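Local atomic coordinates of probable glutamine-binding lipoprotein GlnH (GLNBP) (Mycobacterium tuberculosis, PDB entry 6H20), a protein that probably binds aspartate and related amino acids such as asparagine as a solute-binding lipoprotein, feeding into the control of protein kinase G and glutamate metabolism. Residues V107-Q111 with K112-D116; C194-A197 with L198-E202; T265-R268 with K269-V273. One frame throughout, in Å; residues are numbered along the deposited sequence.

Overall arrangement
The three contacts illustrate how a solute-binding protein ends its helices. Each is the C-terminal end of a helix, and none touches another: the centres of interactions 1 and 2 lie about 31 Å apart, those of 1 and 3 about 29 Å, those of 2 and 3 about 26 Å. Interactions 1 and 3 fall on opposite sides of the chain's centre. None lines the pocket: Leu-110 is about 11 Å, Cys-194 about 9 Å and Leu-271 about 12 Å, by their side chains, from the bound asparagine. Interactions 1 and 2 end helices that also carry pocket residues, Arg-106 and Trp-191 respectively. Both use a Schellman motif; interaction 3 leads on to a 3-10 segment.

Interaction 1 (V107-Q111 with K112-D116); sequences VTALQ and KSQVD
Ala-109 and Gln-114 are tied by the wider of the two backbone bonds of a Schellman motif, which ends helix 106-111. Gln-114 N reaches back to Ala-109 O at 2.9 Å, and Ser-113 N, one residue earlier, reaches Leu-110 O at 3.1 Å. The positive phi of Ser-113 (54°) turns the chain out of the helix and on toward strand 117-118. Ser-113 N stands well above the plane of the Leu-110 carbonyl and not on a lone pair. Asn-240 ND2 gives that same oxygen a further bond.

The tight side is apolar and faces the sheet. Leu-110 CD2 meets Val-115 CG2 at 3.8 Å, the two side chains crossing obliquely, and Ala-109 CB lies 4.4 Å from the same methyl, Val-115 CG2. Leu-110 also rests on Val-132 and Val-115 on Ile-54, so the turn joins the helix end to strands 132-134 and 53-57. Asp-116 then fastens the outgoing chain, through a salt bridge to Arg-50 and a bond from Ile-54 N.

The looser side is the solvent-facing one, where exposed Lys-112 lies alongside Thr-108, with CD of the lysine 3.6 Å from CG2 of the threonine. Bends at chi3 and chi4 (52°) swing the ammonium toward a water that donates to Gln-111 OE1 at 3.0 Å; its link to Lys-112 NZ is weak. A second water spans the turn, 2.8 Å from Gln-111 O and 2.6 Å from Ser-113 OG.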
# COMPACT_ATOMS: atom_id res chain seq x y z
N VAL A 107 -3.38 -8.31 -7.14
CA VAL A 107 -4.44 -8.34 -8.15
C VAL A 107 -4.93 -9.76 -8.38
O VAL A 107 -6.14 -10.01 -8.45
CB VAL A 107 -3.96 -7.67 -9.46
CG1 VAL A 107 -4.88 -8.06 -10.63
CG2 VAL A 107 -3.92 -6.16 -9.29
N THR A 108 -4.00 -10.72 -8.48
CA THR A 108 -4.40 -12.10 -8.77
C THR A 108 -5.27 -12.68 -7.66
O THR A 108 -6.25 -13.36 -7.94
CB THR A 108 -3.16 -12.97 -8.99
OG1 THR A 108 -2.46 -12.50 -10.15
CG2 THR A 108 -3.57 -14.41 -9.23
N ALA A 109 -4.93 -12.42 -6.40
CA ALA A 109 -5.75 -12.96 -5.32
C ALA A 109 -7.17 -12.43 -5.38
O ALA A 109 -8.12 -13.15 -5.06
CB ALA A 109 -5.12 -12.65 -3.97
N LEU A 110 -7.34 -11.17 -5.79
CA LEU A 110 -8.68 -10.62 -5.92
C LEU A 110 -9.41 -11.23 -7.11
O LEU A 110 -10.59 -11.58 -7.01
CB LEU A 110 -8.58 -9.10 -6.03
CG LEU A 110 -8.15 -8.41 -4.74
CD1 LEU A 110 -7.75 -6.96 -5.00
CD2 LEU A 110 -9.27 -8.49 -3.73
N GLN A 111 -8.71 -11.37 -8.25
CA GLN A 111 -9.32 -11.97 -9.43
C GLN A 111 -9.78 -13.39 -9.16
O GLN A 111 -10.84 -13.82 -9.66
CB GLN A 111 -8.30 -11.96 -10.57
CG GLN A 111 -8.08 -10.61 -11.21
CD GLN A 111 -7.06 -10.67 -12.33
OE1 GLN A 111 -5.96 -11.20 -12.15
NE2 GLN A 111 -7.41 -10.13 -13.49
N LYS A 112 -9.02 -14.14 -8.38
CA LYS A 112 -9.32 -15.54 -8.07
C LYS A 112 -10.22 -15.69 -6.86
O LYS A 112 -10.45 -16.82 -6.42
CB LYS A 112 -8.02 -16.33 -7.84
CG LYS A 112 -7.14 -16.50 -9.06
CD LYS A 112 -5.84 -17.17 -8.66
CE LYS A 112 -5.29 -18.06 -9.76
NZ LYS A 112 -5.19 -17.34 -11.07
N SER A 113 -10.71 -14.59 -6.30
CA SER A 113 -11.57 -14.63 -5.11
C SER A 113 -10.92 -15.42 -3.97
O SER A 113 -11.59 -16.17 -3.26
CB SER A 113 -12.97 -15.15 -5.44
OG SER A 113 -13.61 -14.27 -6.35
N GLN A 114 -9.61 -15.24 -3.80
CA GLN A 114 -8.88 -15.89 -2.72
C GLN A 114 -8.90 -15.08 -1.42
O GLN A 114 -8.55 -15.63 -0.37
CB GLN A 114 -7.43 -16.14 -3.14
CG GLN A 114 -7.29 -17.10 -4.30
CD GLN A 114 -5.83 -17.29 -4.69
OE1 GLN A 114 -5.02 -16.39 -4.56
NE2 GLN A 114 -5.50 -18.48 -5.19
N VAL A 115 -9.29 -13.81 -1.48
CA VAL A 115 -9.48 -12.98 -0.29
C VAL A 115 -10.72 -12.14 -0.53
O VAL A 115 -11.14 -11.92 -1.67
CB VAL A 115 -8.28 -12.05 -0.01
CG1 VAL A 115 -7.01 -12.86 0.24
CG2 VAL A 115 -8.07 -11.08 -1.17
N ASP A 116 -11.32 -11.66 0.56
CA ASP A 116 -12.41 -10.71 0.41
C ASP A 116 -11.89 -9.33 0.03
O ASP A 116 -12.46 -8.65 -0.84
CB ASP A 116 -13.22 -10.61 1.71
CG ASP A 116 -13.85 -11.92 2.13
OD1 ASP A 116 -14.60 -12.52 1.32
OD2 ASP A 116 -13.63 -12.35 3.28
O HOH W 1 -5.66 -14.15 -12.17
O HOH W 2 -13.18 -15.11 -8.73

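Interaction 2 (C194-A197 with L198-E202); sequences CLVA and LQQRE
Val-196 and Gln-200 press closely together, methyl against amide: CG1 of the valine sits 3.3 Å from NE2 of the glutamine. The two side chains run side by side and point the same way. With Val-196 CG1 swung opposite its own backbone N (chi1 171°), that methyl leans down the helix toward the residue four places on, while chi1 of -51° lays Gln-200 CG over the preceding turn, 3.1 Å from Val-196 O. The same oxygen accepts the backbone bond from Gln-200 N, so glutamine main chain and side chain both crowd one carbonyl. Pro-4 touches the valine and Pro-2 the glutamine, which brings the N-terminal part of the chain against this face.

Gln-200 is also the residue at which the chain begins to leave helix 191-199, and the exit follows the Schellman motif. Arg-201 takes the positive phi (58°); its N bonds back to Leu-198 O at 2.9 Å, and Glu-202 N closes the wider loop onto Ala-197 O at 2.8 Å.

Round the helix from Val-196, Gln-199 slants across Leu-195, its CD 3.9 Å from Leu-195 CG, and its CG lies over the Leu-195 carbonyl, 3.3 Å from the O. Beneath this amide, Leu-195 is held against Leu-216 and Leu-223, and Leu-198 shares the second of these, fixing the buried side of the helix on helix 210-219 and strand 223-226. One residue before Leu-195, Cys-194 is joined to Cys-165 by a disulfide, near the binding residue Trp-191. Beyond the helix end, Glu-202 extends back beside Ala-197, with OE1 of the glutamate 3.8 Å from CA of the alanine.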
# COMPACT_ATOMS: atom_id res chain seq x y z
N CYS A 194 14.47 -4.79 0.64
CA CYS A 194 15.26 -3.63 0.22
C CYS A 194 16.04 -3.07 1.40
O CYS A 194 17.19 -2.64 1.25
CB CYS A 194 14.36 -2.53 -0.35
SG CYS A 194 13.72 -2.83 -1.99
N LEU A 195 15.42 -3.08 2.58
CA LEU A 195 16.13 -2.57 3.75
C LEU A 195 17.34 -3.44 4.06
O LEU A 195 18.44 -2.92 4.31
CB LEU A 195 15.19 -2.50 4.95
CG LEU A 195 15.90 -2.10 6.24
CD1 LEU A 195 16.54 -0.73 6.10
CD2 LEU A 195 14.94 -2.14 7.42
N VAL A 196 17.18 -4.76 4.02
CA VAL A 196 18.31 -5.65 4.25
C VAL A 196 19.42 -5.38 3.23
O VAL A 196 20.60 -5.29 3.58
CB VAL A 196 17.86 -7.12 4.22
CG1 VAL A 196 19.08 -8.05 4.24
CG2 VAL A 196 16.95 -7.40 5.40
N ALA A 197 19.05 -5.25 1.96
CA ALA A 197 20.04 -5.00 0.92
C ALA A 197 20.81 -3.71 1.18
O ALA A 197 22.02 -3.64 0.95
CB ALA A 197 19.35 -4.94 -0.45
N LEU A 198 20.12 -2.67 1.64
CA LEU A 198 20.80 -1.40 1.91
C LEU A 198 21.68 -1.52 3.15
O LEU A 198 22.80 -1.00 3.17
CB LEU A 198 19.78 -0.27 2.04
CG LEU A 198 20.32 1.15 2.18
CD1 LEU A 198 21.31 1.51 1.07
CD2 LEU A 198 19.16 2.13 2.19
N GLN A 199 21.19 -2.21 4.17
CA GLN A 199 22.01 -2.43 5.36
C GLN A 199 23.29 -3.16 5.02
O GLN A 199 24.34 -2.91 5.64
CB GLN A 199 21.22 -3.20 6.41
CG GLN A 199 20.12 -2.38 7.04
CD GLN A 199 19.23 -3.17 7.96
OE1 GLN A 199 18.91 -4.33 7.70
NE2 GLN A 199 18.79 -2.53 9.04
N GLN A 200 23.24 -4.07 4.05
CA GLN A 200 24.41 -4.82 3.64
C GLN A 200 25.17 -4.14 2.51
O GLN A 200 26.10 -4.74 1.96
CB GLN A 200 24.02 -6.24 3.25
CG GLN A 200 23.18 -6.92 4.30
CD GLN A 200 23.09 -8.41 4.11
OE1 GLN A 200 23.83 -9.00 3.32
NE2 GLN A 200 22.17 -9.04 4.83
N ARG A 201 24.80 -2.90 2.16
CA ARG A 201 25.46 -2.12 1.12
C ARG A 201 25.46 -2.83 -0.23
O ARG A 201 26.41 -2.70 -1.02
CB ARG A 201 26.88 -1.69 1.54
CG ARG A 201 26.91 -1.05 2.92
CD ARG A 201 28.19 -0.27 3.14
NE ARG A 201 27.96 0.93 3.94
CZ ARG A 201 28.24 1.03 5.24
NH1 ARG A 201 28.76 -0.00 5.89
NH2 ARG A 201 27.99 2.16 5.88
N GLU A 202 24.40 -3.58 -0.52
CA GLU A 202 24.21 -4.23 -1.81
C GLU A 202 23.44 -3.36 -2.79
O GLU A 202 23.31 -3.73 -3.96
CB GLU A 202 23.48 -5.56 -1.62
CG GLU A 202 24.29 -6.52 -0.77
CD GLU A 202 23.52 -7.76 -0.39
OE1 GLU A 202 22.27 -7.74 -0.44
OE2 GLU A 202 24.17 -8.76 -0.03

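Interaction 3 (T265-R268 with K269-V273); sequences TLYR and KWLTV
Tyr-267 and Leu-271, one helical turn apart, form a CH-pi contact near the C-terminal end of helix 262-270, just before a short 3-10 segment. Leu-271 CB stands 3.7 Å from the centroid of the tyrosine ring and 6° off its normal, hence squarely over the face. CD1 of the same leucine lies over the CD2-CE2 side of the ring, 3.7 Å from Tyr-267 CD2, and the two side chains cross at about a right angle. The ring can meet the leucine because its CG lies opposite the backbone N (chi1 -164°), which sends it along the helix toward the C-terminal end.

Beneath the side chains, the Tyr-267 carbonyl accepts two backbone bonds. Leu-271 N bonds to Tyr-267 O at 2.7 Å, and Trp-270 N gives it a longer bond of 3.3 Å, from well out of the carbonyl plane. Trp-270 N has a weak bond to Leu-266 O as well, a division between two acceptors in keeping with a helix tightening at its end.

A further shell anchors this turn to the fold. Leu-139 of strand 139-148 touches both members of the CH-pi pair, and Trp-263 meets the tyrosine ring with planes at about 30°. On another side of the helix, Lys-269 CG lies over one face of the Trp-270 ring, toward its rim. Asp-80 of helix 77-90 draws both residues in, as its OD2 takes a salt bridge from Lys-269 NZ and a hydrogen bond from Trp-270 NE1.

At the exposed edge, Thr-272 CG2 packs 3.3 Å from Arg-268 O, and a water donating to that oxygen at 2.8 Å lies 2.6 Å from Thr-272 OG1.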
# COMPACT_ATOMS: atom_id res chain seq x y z
N THR A 265 -7.12 8.51 15.04
CA THR A 265 -6.48 7.68 16.05
C THR A 265 -5.47 6.72 15.42
O THR A 265 -4.36 6.54 15.93
CB THR A 265 -7.56 6.92 16.83
OG1 THR A 265 -8.34 7.85 17.60
CG2 THR A 265 -6.95 5.88 17.75
N LEU A 266 -5.84 6.13 14.28
CA LEU A 266 -4.94 5.20 13.61
C LEU A 266 -3.72 5.90 13.04
O LEU A 266 -2.61 5.35 13.09
CB LEU A 266 -5.68 4.43 12.52
CG LEU A 266 -6.78 3.49 13.03
CD1 LEU A 266 -7.43 2.78 11.85
CD2 LEU A 266 -6.22 2.49 14.03
N TYR A 267 -3.90 7.10 12.47
CA TYR A 267 -2.74 7.86 12.00
C TYR A 267 -1.80 8.17 13.15
O TYR A 267 -0.58 8.01 13.03
CB TYR A 267 -3.19 9.17 11.33
CG TYR A 267 -2.10 9.81 10.48
CD1 TYR A 267 -1.11 10.61 11.05
CD2 TYR A 267 -2.07 9.61 9.11
CE1 TYR A 267 -0.11 11.19 10.27
CE2 TYR A 267 -1.08 10.18 8.33
CZ TYR A 267 -0.11 10.96 8.90
OH TYR A 267 0.86 11.51 8.09
N ARG A 268 -2.35 8.64 14.27
CA ARG A 268 -1.50 8.96 15.41
C ARG A 268 -0.83 7.71 15.97
O ARG A 268 0.29 7.77 16.48
CB ARG A 268 -2.31 9.70 16.47
CG ARG A 268 -2.77 11.09 16.01
CD ARG A 268 -3.41 11.91 17.14
NE ARG A 268 -4.33 11.13 17.96
CZ ARG A 268 -4.01 10.59 19.13
NH1 ARG A 268 -2.79 10.75 19.62
NH2 ARG A 268 -4.91 9.88 19.80
N LYS A 269 -1.49 6.55 15.87
CA LYS A 269 -0.92 5.32 16.39
C LYS A 269 0.29 4.88 15.57
O LYS A 269 1.28 4.39 16.13
CB LYS A 269 -2.00 4.24 16.38
CG LYS A 269 -1.59 2.86 16.86
CD LYS A 269 -2.82 1.96 16.91
CE LYS A 269 -2.49 0.51 17.24
NZ LYS A 269 -3.70 -0.34 17.01
N TRP A 270 0.25 5.08 14.25
CA TRP A 270 1.21 4.46 13.35
C TRP A 270 2.13 5.42 12.61
O TRP A 270 3.25 5.03 12.28
CB TRP A 270 0.46 3.59 12.31
CG TRP A 270 -0.17 2.39 12.94
CD1 TRP A 270 -1.52 2.13 13.06
CD2 TRP A 270 0.51 1.30 13.57
NE1 TRP A 270 -1.71 0.93 13.72
CE2 TRP A 270 -0.48 0.41 14.04
CE3 TRP A 270 1.86 0.99 13.77
CZ2 TRP A 270 -0.16 -0.77 14.71
CZ3 TRP A 270 2.17 -0.18 14.44
CH2 TRP A 270 1.17 -1.05 14.89
N LEU A 271 1.69 6.64 12.31
CA LEU A 271 2.32 7.42 11.25
C LEU A 271 2.84 8.78 11.70
O LEU A 271 3.16 9.62 10.84
CB LEU A 271 1.34 7.60 10.08
CG LEU A 271 0.84 6.30 9.45
CD1 LEU A 271 -0.06 6.58 8.25
CD2 LEU A 271 2.00 5.38 9.06
N THR A 272 2.94 9.03 13.00
CA THR A 272 3.38 10.36 13.45
C THR A 272 4.79 10.69 12.99
O THR A 272 5.15 11.88 12.97
CB THR A 272 3.25 10.50 14.97
OG1 THR A 272 3.99 9.46 15.63
CG2 THR A 272 1.80 10.44 15.40
N VAL A 273 5.59 9.69 12.62
CA VAL A 273 6.92 9.94 12.06
C VAL A 273 6.86 10.87 10.85
O VAL A 273 7.82 11.59 10.56
CB VAL A 273 7.61 8.60 11.73
CG1 VAL A 273 6.84 7.83 10.67
CG2 VAL A 273 9.05 8.82 11.30
O HOH W 3 2.80 7.19 15.48